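PDB 6TZ0: RNA-dependent RNA Polymerase from Bombyx mori cytoplasmic polyhedrosis virus, which catalyses RNA-templated RNA synthesis, transcribing the double-stranded viral genome into plus strands and copying packaged plus strands into minus strands. Local coordinates for residues L800-Y811 with H999-Y1009. Residues are numbered along the deposited sequence; the frame is centred on the assembly and turned at random.
Sequences LYDSTYNNLSKY and HEVIVAKTRDY
The hydroxyl of Thr804 is gripped from both segments: OG1 accepts a hydrogen bond from ND1 of His999 (3.1 Å) and donates its own proton to the carbonyl O of Leu800, one helical turn back. This is helix-helix packing in a polymerase of the reovirus family: the histidine bond links helix 801-808 to helix 996-1004, the latter within the C-terminal family region, while the bond to Leu800 O fixes the hydroxyl on its own segment. The axes of segments 801-808 and 999-1004 approach to 9.6 Å, with 36° between their N-to-C directions. With CG of His999 anti to its backbone N, the imidazole reaches across the interface and presents its edge to Ser803 and Thr804; OG1 of Thr804 lies 18° out of the ring plane. Leu800 CG lies over one face, offset toward the rim, and its CD2 touches CB of His999 at 3.7 Å, while CG2 of Val1003 lies over the opposite face, also toward the rim, so the ring is flanked by an aliphatic group of each segment.

Farther along, Leu808 and Ile1002 make an apolar contact, CD2 to CD1 at 4.1 Å, the side chains crossing at about a right angle, and Ile1002 also packs on Leu911 of helix 902-911 and on Ile913. The neighbouring contact is mixed: Asn807 lies across Thr1006 with its CB 3.6 Å from OG1, a hydroxyl that turns back to the carbonyl O of Ile1002 in its own segment, and ND2 of Asn807 approaches CG2 of Val1003. This region lies away from the annotated nucleotide and magnesium sites.

Beyond the helices, the bent side chain of Lys810 brings CE to 3.4 Å from the carbonyl O of Thr1006. Next to it, Tyr811 donates its phenol OH to the carbonyl O of Asp1008 (2.5 Å), approaching from above the carbonyl plane, with a C=O...OH angle of 114°.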
ATOM      1  N   LEU A 800      -5.863  16.777  47.851  1.00 98.28           N
ATOM      2  CA  LEU A 800      -4.620  16.035  47.741  1.00 98.28           C
ATOM      3  C   LEU A 800      -3.518  16.842  47.057  1.00 98.28           C
ATOM      4  O   LEU A 800      -2.541  16.260  46.583  1.00 98.28           O
ATOM      5  CB  LEU A 800      -4.874  14.728  46.983  1.00 98.28           C
ATOM      6  CG  LEU A 800      -5.463  13.485  47.671  1.00 98.28           C
ATOM      7  CD1 LEU A 800      -6.899  13.647  48.145  1.00 98.28           C
ATOM      8  CD2 LEU A 800      -5.419  12.339  46.695  1.00 98.28           C
ATOM      9  N   TYR A 801      -3.652  18.169  47.007  1.00 94.46           N
ATOM     10  CA  TYR A 801      -2.739  19.013  46.236  1.00 94.46           C
ATOM     11  C   TYR A 801      -1.426  19.250  46.976  1.00 94.46           C
ATOM     12  O   TYR A 801      -0.340  18.975  46.449  1.00 94.46           O
ATOM     13  CB  TYR A 801      -3.419  20.351  45.932  1.00 94.46           C
ATOM     14  CG  TYR A 801      -2.673  21.249  44.972  1.00 94.46           C
ATOM     15  CD1 TYR A 801      -2.805  21.083  43.606  1.00 94.46           C
ATOM     16  CD2 TYR A 801      -1.837  22.260  45.430  1.00 94.46           C
ATOM     17  CE1 TYR A 801      -2.132  21.893  42.714  1.00 94.46           C
ATOM     18  CE2 TYR A 801      -1.156  23.078  44.544  1.00 94.46           C
ATOM     19  CZ  TYR A 801      -1.309  22.887  43.188  1.00 94.46           C
ATOM     20  OH  TYR A 801      -0.639  23.692  42.298  1.00 94.46           O
ATOM     21  N   ASP A 802      -1.518  19.783  48.198  1.00 94.81           N
ATOM     22  CA  ASP A 802      -0.341  20.215  48.945  1.00 94.81           C
ATOM     23  C   ASP A 802       0.514  19.029  49.372  1.00 94.81           C
ATOM     24  O   ASP A 802       1.748  19.094  49.317  1.00 94.81           O
ATOM     25  CB  ASP A 802      -0.786  21.021  50.167  1.00 94.81           C
ATOM     26  CG  ASP A 802       0.347  21.796  50.823  1.00 94.81           C
ATOM     27  OD1 ASP A 802       1.482  21.792  50.304  1.00 94.81           O
ATOM     28  OD2 ASP A 802       0.101  22.408  51.883  1.00 94.81           O
ATOM     29  N   SER A 803      -0.120  17.935  49.790  1.00 94.48           N
ATOM     30  CA  SER A 803       0.635  16.771  50.229  1.00 94.48           C
ATOM     31  C   SER A 803       1.270  16.022  49.065  1.00 94.48           C
ATOM     32  O   SER A 803       2.224  15.270  49.277  1.00 94.48           O
ATOM     33  CB  SER A 803      -0.267  15.841  51.038  1.00 94.48           C
ATOM     34  OG  SER A 803       0.441  14.693  51.467  1.00 94.48           O
ATOM     35  N   THR A 804       0.768  16.210  47.847  1.00 92.19           N
ATOM     36  CA  THR A 804       1.455  15.678  46.677  1.00 92.19           C
ATOM     37  C   THR A 804       2.619  16.573  46.276  1.00 92.19           C
ATOM     38  O   THR A 804       3.715  16.075  45.986  1.00 92.19           O
ATOM     39  CB  THR A 804       0.464  15.521  45.521  1.00 92.19           C
ATOM     40  OG1 THR A 804      -0.582  14.622  45.911  1.00 92.19           O
ATOM     41  CG2 THR A 804       1.140  14.982  44.273  1.00 92.19           C
ATOM     42  N   TYR A 805       2.401  17.893  46.298  1.00 90.51           N
ATOM     43  CA  TYR A 805       3.431  18.847  45.889  1.00 90.51           C
ATOM     44  C   TYR A 805       4.637  18.806  46.822  1.00 90.51           C
ATOM     45  O   TYR A 805       5.787  18.790  46.366  1.00 90.51           O
ATOM     46  CB  TYR A 805       2.843  20.258  45.846  1.00 90.51           C
ATOM     47  CG  TYR A 805       3.827  21.323  45.414  1.00 90.51           C
ATOM     48  CD1 TYR A 805       4.131  21.507  44.077  1.00 90.51           C
ATOM     49  CD2 TYR A 805       4.462  22.135  46.349  1.00 90.51           C
ATOM     50  CE1 TYR A 805       5.030  22.472  43.677  1.00 90.51           C
ATOM     51  CE2 TYR A 805       5.365  23.098  45.958  1.00 90.51           C
ATOM     52  CZ  TYR A 805       5.646  23.261  44.621  1.00 90.51           C
ATOM     53  OH  TYR A 805       6.541  24.223  44.222  1.00 90.51           O
ATOM     54  N   ASN A 806       4.389  18.782  48.135  1.00 91.18           N
ATOM     55  CA  ASN A 806       5.484  18.799  49.097  1.00 91.18           C
ATOM     56  C   ASN A 806       6.264  17.495  49.091  1.00 91.18           C
ATOM     57  O   ASN A 806       7.475  17.500  49.341  1.00 91.18           O
ATOM     58  CB  ASN A 806       4.949  19.082  50.500  1.00 91.18           C
ATOM     59  CG  ASN A 806       4.441  20.496  50.652  1.00 91.18           C
ATOM     60  OD1 ASN A 806       5.032  21.440  50.131  1.00 91.18           O
ATOM     61  ND2 ASN A 806       3.340  20.651  51.374  1.00 91.18           N
ATOM     62  N   ASN A 807       5.601  16.376  48.806  1.00 89.96           N
ATOM     63  CA  ASN A 807       6.316  15.109  48.729  1.00 89.96           C
ATOM     64  C   ASN A 807       7.133  15.005  47.451  1.00 89.96           C
ATOM     65  O   ASN A 807       8.256  14.486  47.472  1.00 89.96           O
ATOM     66  CB  ASN A 807       5.342  13.940  48.830  1.00 89.96           C
ATOM     67  CG  ASN A 807       4.806  13.751  50.229  1.00 89.96           C
ATOM     68  OD1 ASN A 807       5.542  13.860  51.206  1.00 89.96           O
ATOM     69  ND2 ASN A 807       3.516  13.461  50.332  1.00 89.96           N
ATOM     70  N   LEU A 808       6.603  15.499  46.329  1.00 87.66           N
ATOM     71  CA  LEU A 808       7.335  15.369  45.079  1.00 87.66           C
ATOM     72  C   LEU A 808       8.416  16.427  44.902  1.00 87.66           C
ATOM     73  O   LEU A 808       9.331  16.218  44.100  1.00 87.66           O
ATOM     74  CB  LEU A 808       6.378  15.418  43.890  1.00 87.66           C
ATOM     75  CG  LEU A 808       5.422  14.234  43.776  1.00 87.66           C
ATOM     76  CD1 LEU A 808       4.505  14.401  42.581  1.00 87.66           C
ATOM     77  CD2 LEU A 808       6.187  12.933  43.688  1.00 87.66           C
ATOM     78  N   SER A 809       8.355  17.544  45.627  1.00 86.12           N
ATOM     79  CA  SER A 809       9.345  18.587  45.400  1.00 86.12           C
ATOM     80  C   SER A 809      10.698  18.300  46.043  1.00 86.12           C
ATOM     81  O   SER A 809      11.651  19.041  45.778  1.00 86.12           O
ATOM     82  CB  SER A 809       8.824  19.930  45.901  1.00 86.12           C
ATOM     83  OG  SER A 809       9.784  20.945  45.676  1.00 86.12           O
ATOM     84  N   LYS A 810      10.814  17.258  46.870  1.00 86.09           N
ATOM     85  CA  LYS A 810      12.116  16.932  47.448  1.00 86.09           C
ATOM     86  C   LYS A 810      13.063  16.333  46.421  1.00 86.09           C
ATOM     87  O   LYS A 810      14.283  16.469  46.554  1.00 86.09           O
ATOM     88  CB  LYS A 810      11.968  15.967  48.622  1.00 86.09           C
ATOM     89  CG  LYS A 810      11.317  16.559  49.845  1.00 86.09           C
ATOM     90  CD  LYS A 810      11.392  15.591  51.005  1.00 86.09           C
ATOM     91  CE  LYS A 810      10.495  14.398  50.775  1.00 86.09           C
ATOM     92  NZ  LYS A 810       9.069  14.813  50.752  1.00 86.09           N
ATOM     93  N   TYR A 811      12.531  15.670  45.398  1.00 83.36           N
ATOM     94  CA  TYR A 811      13.360  15.021  44.398  1.00 83.36           C
ATOM     95  C   TYR A 811      13.281  15.668  43.027  1.00 83.36           C
ATOM     96  O   TYR A 811      14.154  15.415  42.194  1.00 83.36           O
ATOM     97  CB  TYR A 811      12.974  13.540  44.275  1.00 83.36           C
ATOM     98  CG  TYR A 811      13.207  12.750  45.542  1.00 83.36           C
ATOM     99  CD1 TYR A 811      14.477  12.300  45.878  1.00 83.36           C
ATOM    100  CD2 TYR A 811      12.158  12.459  46.402  1.00 83.36           C
ATOM    101  CE1 TYR A 811      14.693  11.581  47.037  1.00 83.36           C
ATOM    102  CE2 TYR A 811      12.364  11.742  47.561  1.00 83.36           C
ATOM    103  CZ  TYR A 811      13.632  11.306  47.871  1.00 83.36           C
ATOM    104  OH  TYR A 811      13.841  10.588  49.025  1.00 83.36           O
ATOM    105  N   HIS A 999      -1.896   8.532  45.640  1.00 98.25           N
ATOM    106  CA  HIS A 999      -1.330   9.409  46.663  1.00 98.25           C
ATOM    107  C   HIS A 999      -0.717   8.623  47.810  1.00 98.25           C
ATOM    108  O   HIS A 999       0.248   9.091  48.428  1.00 98.25           O
ATOM    109  CB  HIS A 999      -2.404  10.344  47.202  1.00 98.25           C
ATOM    110  CG  HIS A 999      -1.918  11.292  48.249  1.00 98.25           C
ATOM    111  ND1 HIS A 999      -1.160  12.401  47.952  1.00 98.25           N
ATOM    112  CD2 HIS A 999      -2.076  11.291  49.593  1.00 98.25           C
ATOM    113  CE1 HIS A 999      -0.874  13.047  49.067  1.00 98.25           C
ATOM    114  NE2 HIS A 999      -1.418  12.396  50.078  1.00 98.25           N
ATOM    115  N   GLU A1000      -1.252   7.431  48.096  1.00 99.86           N
ATOM    116  CA  GLU A1000      -0.689   6.589  49.146  1.00 99.86           C
ATOM    117  C   GLU A1000       0.739   6.169  48.818  1.00 99.86           C
ATOM    118  O   GLU A1000       1.623   6.233  49.679  1.00 99.86           O
ATOM    119  CB  GLU A1000      -1.573   5.362  49.368  1.00 99.86           C
ATOM    120  CG  GLU A1000      -1.056   4.402  50.430  1.00 99.86           C
ATOM    121  CD  GLU A1000      -1.077   4.988  51.833  1.00 99.86           C
ATOM    122  OE1 GLU A1000      -1.923   5.864  52.113  1.00 99.86           O
ATOM    123  OE2 GLU A1000      -0.246   4.566  52.662  1.00 99.86           O
ATOM    124  N   VAL A1001       1.004   5.792  47.568  1.00 97.02           N
ATOM    125  CA  VAL A1001       2.371   5.427  47.227  1.00 97.02           C
ATOM    126  C   VAL A1001       3.244   6.649  46.952  1.00 97.02           C
ATOM    127  O   VAL A1001       4.470   6.546  47.096  1.00 97.02           O
ATOM    128  CB  VAL A1001       2.433   4.429  46.053  1.00 97.02           C
ATOM    129  CG1 VAL A1001       1.668   3.160  46.403  1.00 97.02           C
ATOM    130  CG2 VAL A1001       1.928   5.033  44.762  1.00 97.02           C
ATOM    131  N   ILE A1002       2.652   7.806  46.613  1.00 94.87           N
ATOM    132  CA  ILE A1002       3.413   9.062  46.624  1.00 94.87           C
ATOM    133  C   ILE A1002       3.952   9.344  48.024  1.00 94.87           C
ATOM    134  O   ILE A1002       5.123   9.695  48.199  1.00 94.87           O
ATOM    135  CB  ILE A1002       2.556  10.238  46.112  1.00 94.87           C
ATOM    136  CG1 ILE A1002       2.173  10.068  44.645  1.00 94.87           C
ATOM    137  CG2 ILE A1002       3.290  11.561  46.269  1.00 94.87           C
ATOM    138  CD1 ILE A1002       3.329  10.018  43.706  1.00 94.87           C
ATOM    139  N   VAL A1003       3.112   9.161  49.044  1.00 95.42           N
ATOM    140  CA  VAL A1003       3.546   9.395  50.420  1.00 95.42           C
ATOM    141  C   VAL A1003       4.530   8.319  50.869  1.00 95.42           C
ATOM    142  O   VAL A1003       5.540   8.614  51.521  1.00 95.42           O
ATOM    143  CB  VAL A1003       2.319   9.482  51.351  1.00 95.42           C
ATOM    144  CG1 VAL A1003       2.731   9.547  52.815  1.00 95.42           C
ATOM    145  CG2 VAL A1003       1.493  10.704  51.006  1.00 95.42           C
ATOM    146  N   ALA A1004       4.282   7.065  50.484  1.00 94.79           N
ATOM    147  CA  ALA A1004       5.078   5.958  51.003  1.00 94.79           C
ATOM    148  C   ALA A1004       6.467   5.905  50.373  1.00 94.79           C
ATOM    149  O   ALA A1004       7.460   5.700  51.079  1.00 94.79           O
ATOM    150  CB  ALA A1004       4.339   4.640  50.783  1.00 94.79           C
ATOM    151  N   LYS A1005       6.567   6.096  49.059  1.00 92.28           N
ATOM    152  CA  LYS A1005       7.827   5.914  48.355  1.00 92.28           C
ATOM    153  C   LYS A1005       8.728   7.142  48.381  1.00 92.28           C
ATOM    154  O   LYS A1005       9.818   7.092  47.806  1.00 92.28           O
ATOM    155  CB  LYS A1005       7.559   5.515  46.899  1.00 92.28           C
ATOM    156  CG  LYS A1005       6.831   4.194  46.728  1.00 92.28           C
ATOM    157  CD  LYS A1005       7.714   3.029  47.140  1.00 92.28           C
ATOM    158  CE  LYS A1005       6.999   1.697  46.984  1.00 92.28           C
ATOM    159  NZ  LYS A1005       6.767   1.354  45.553  1.00 92.28           N
ATOM    160  N   THR A1006       8.321   8.238  49.021  1.00 91.99           N
ATOM    161  CA  THR A1006       9.109   9.465  48.991  1.00 91.99           C
ATOM    162  C   THR A1006       9.583   9.893  50.375  1.00 91.99           C
ATOM    163  O   THR A1006       9.818  11.078  50.613  1.00 91.99           O
ATOM    164  CB  THR A1006       8.329  10.604  48.337  1.00 91.99           C
ATOM    165  OG1 THR A1006       7.088  10.798  49.027  1.00 91.99           O
ATOM    166  CG2 THR A1006       8.065  10.310  46.868  1.00 91.99           C
ATOM    167  N   ARG A1007       9.742   8.948  51.301  1.00 92.28           N
ATOM    168  CA  ARG A1007      10.296   9.307  52.601  1.00 92.28           C
ATOM    169  C   ARG A1007      11.818   9.375  52.549  1.00 92.28           C
ATOM    170  O   ARG A1007      12.411  10.440  52.748  1.00 92.28           O
ATOM    171  CB  ARG A1007       9.827   8.316  53.667  1.00 92.28           C
ATOM    172  CG  ARG A1007       8.346   8.410  53.962  1.00 92.28           C
ATOM    173  CD  ARG A1007       7.928   7.406  55.014  1.00 92.28           C
ATOM    174  NE  ARG A1007       8.568   7.668  56.298  1.00 92.28           N
ATOM    175  CZ  ARG A1007       8.087   8.496  57.220  1.00 92.28           C
ATOM    176  NH1 ARG A1007       8.735   8.670  58.362  1.00 92.28           N
ATOM    177  NH2 ARG A1007       6.956   9.151  57.002  1.00 92.28           N
ATOM    178  N   ASP A1008      12.465   8.246  52.271  1.00 88.98           N
ATOM    179  CA  ASP A1008      13.902   8.200  52.039  1.00 88.98           C
ATOM    180  C   ASP A1008      14.234   7.817  50.607  1.00 88.98           C
ATOM    181  O   ASP A1008      14.969   8.544  49.929  1.00 88.98           O
ATOM    182  CB  ASP A1008      14.570   7.210  53.004  1.00 88.98           C
ATOM    183  CG  ASP A1008      14.542   7.686  54.441  1.00 88.98           C
ATOM    184  OD1 ASP A1008      14.528   8.915  54.663  1.00 88.98           O
ATOM    185  OD2 ASP A1008      14.535   6.833  55.351  1.00 88.98           O
ATOM    186  N   TYR A1009      13.682   6.692  50.144  1.00 80.73           N
ATOM    187  CA  TYR A1009      13.808   6.169  48.782  1.00 80.73           C
ATOM    188  C   TYR A1009      15.275   5.934  48.409  1.00 80.73           C
ATOM    189  O   TYR A1009      15.893   6.680  47.647  1.00 80.73           O
ATOM    190  CB  TYR A1009      13.110   7.057  47.746  1.00 80.73           C
ATOM    191  CG  TYR A1009      12.978   6.362  46.410  1.00 80.73           C
ATOM    192  CD1 TYR A1009      12.044   5.352  46.233  1.00 80.73           C
ATOM    193  CD2 TYR A1009      13.794   6.693  45.337  1.00 80.73           C
ATOM    194  CE1 TYR A1009      11.917   4.701  45.028  1.00 80.73           C
ATOM    195  CE2 TYR A1009      13.680   6.041  44.129  1.00 80.73           C
ATOM    196  CZ  TYR A1009      12.737   5.047  43.981  1.00 80.73           C
ATOM    197  OH  TYR A1009      12.602   4.389  42.783  1.00 80.73           O
TER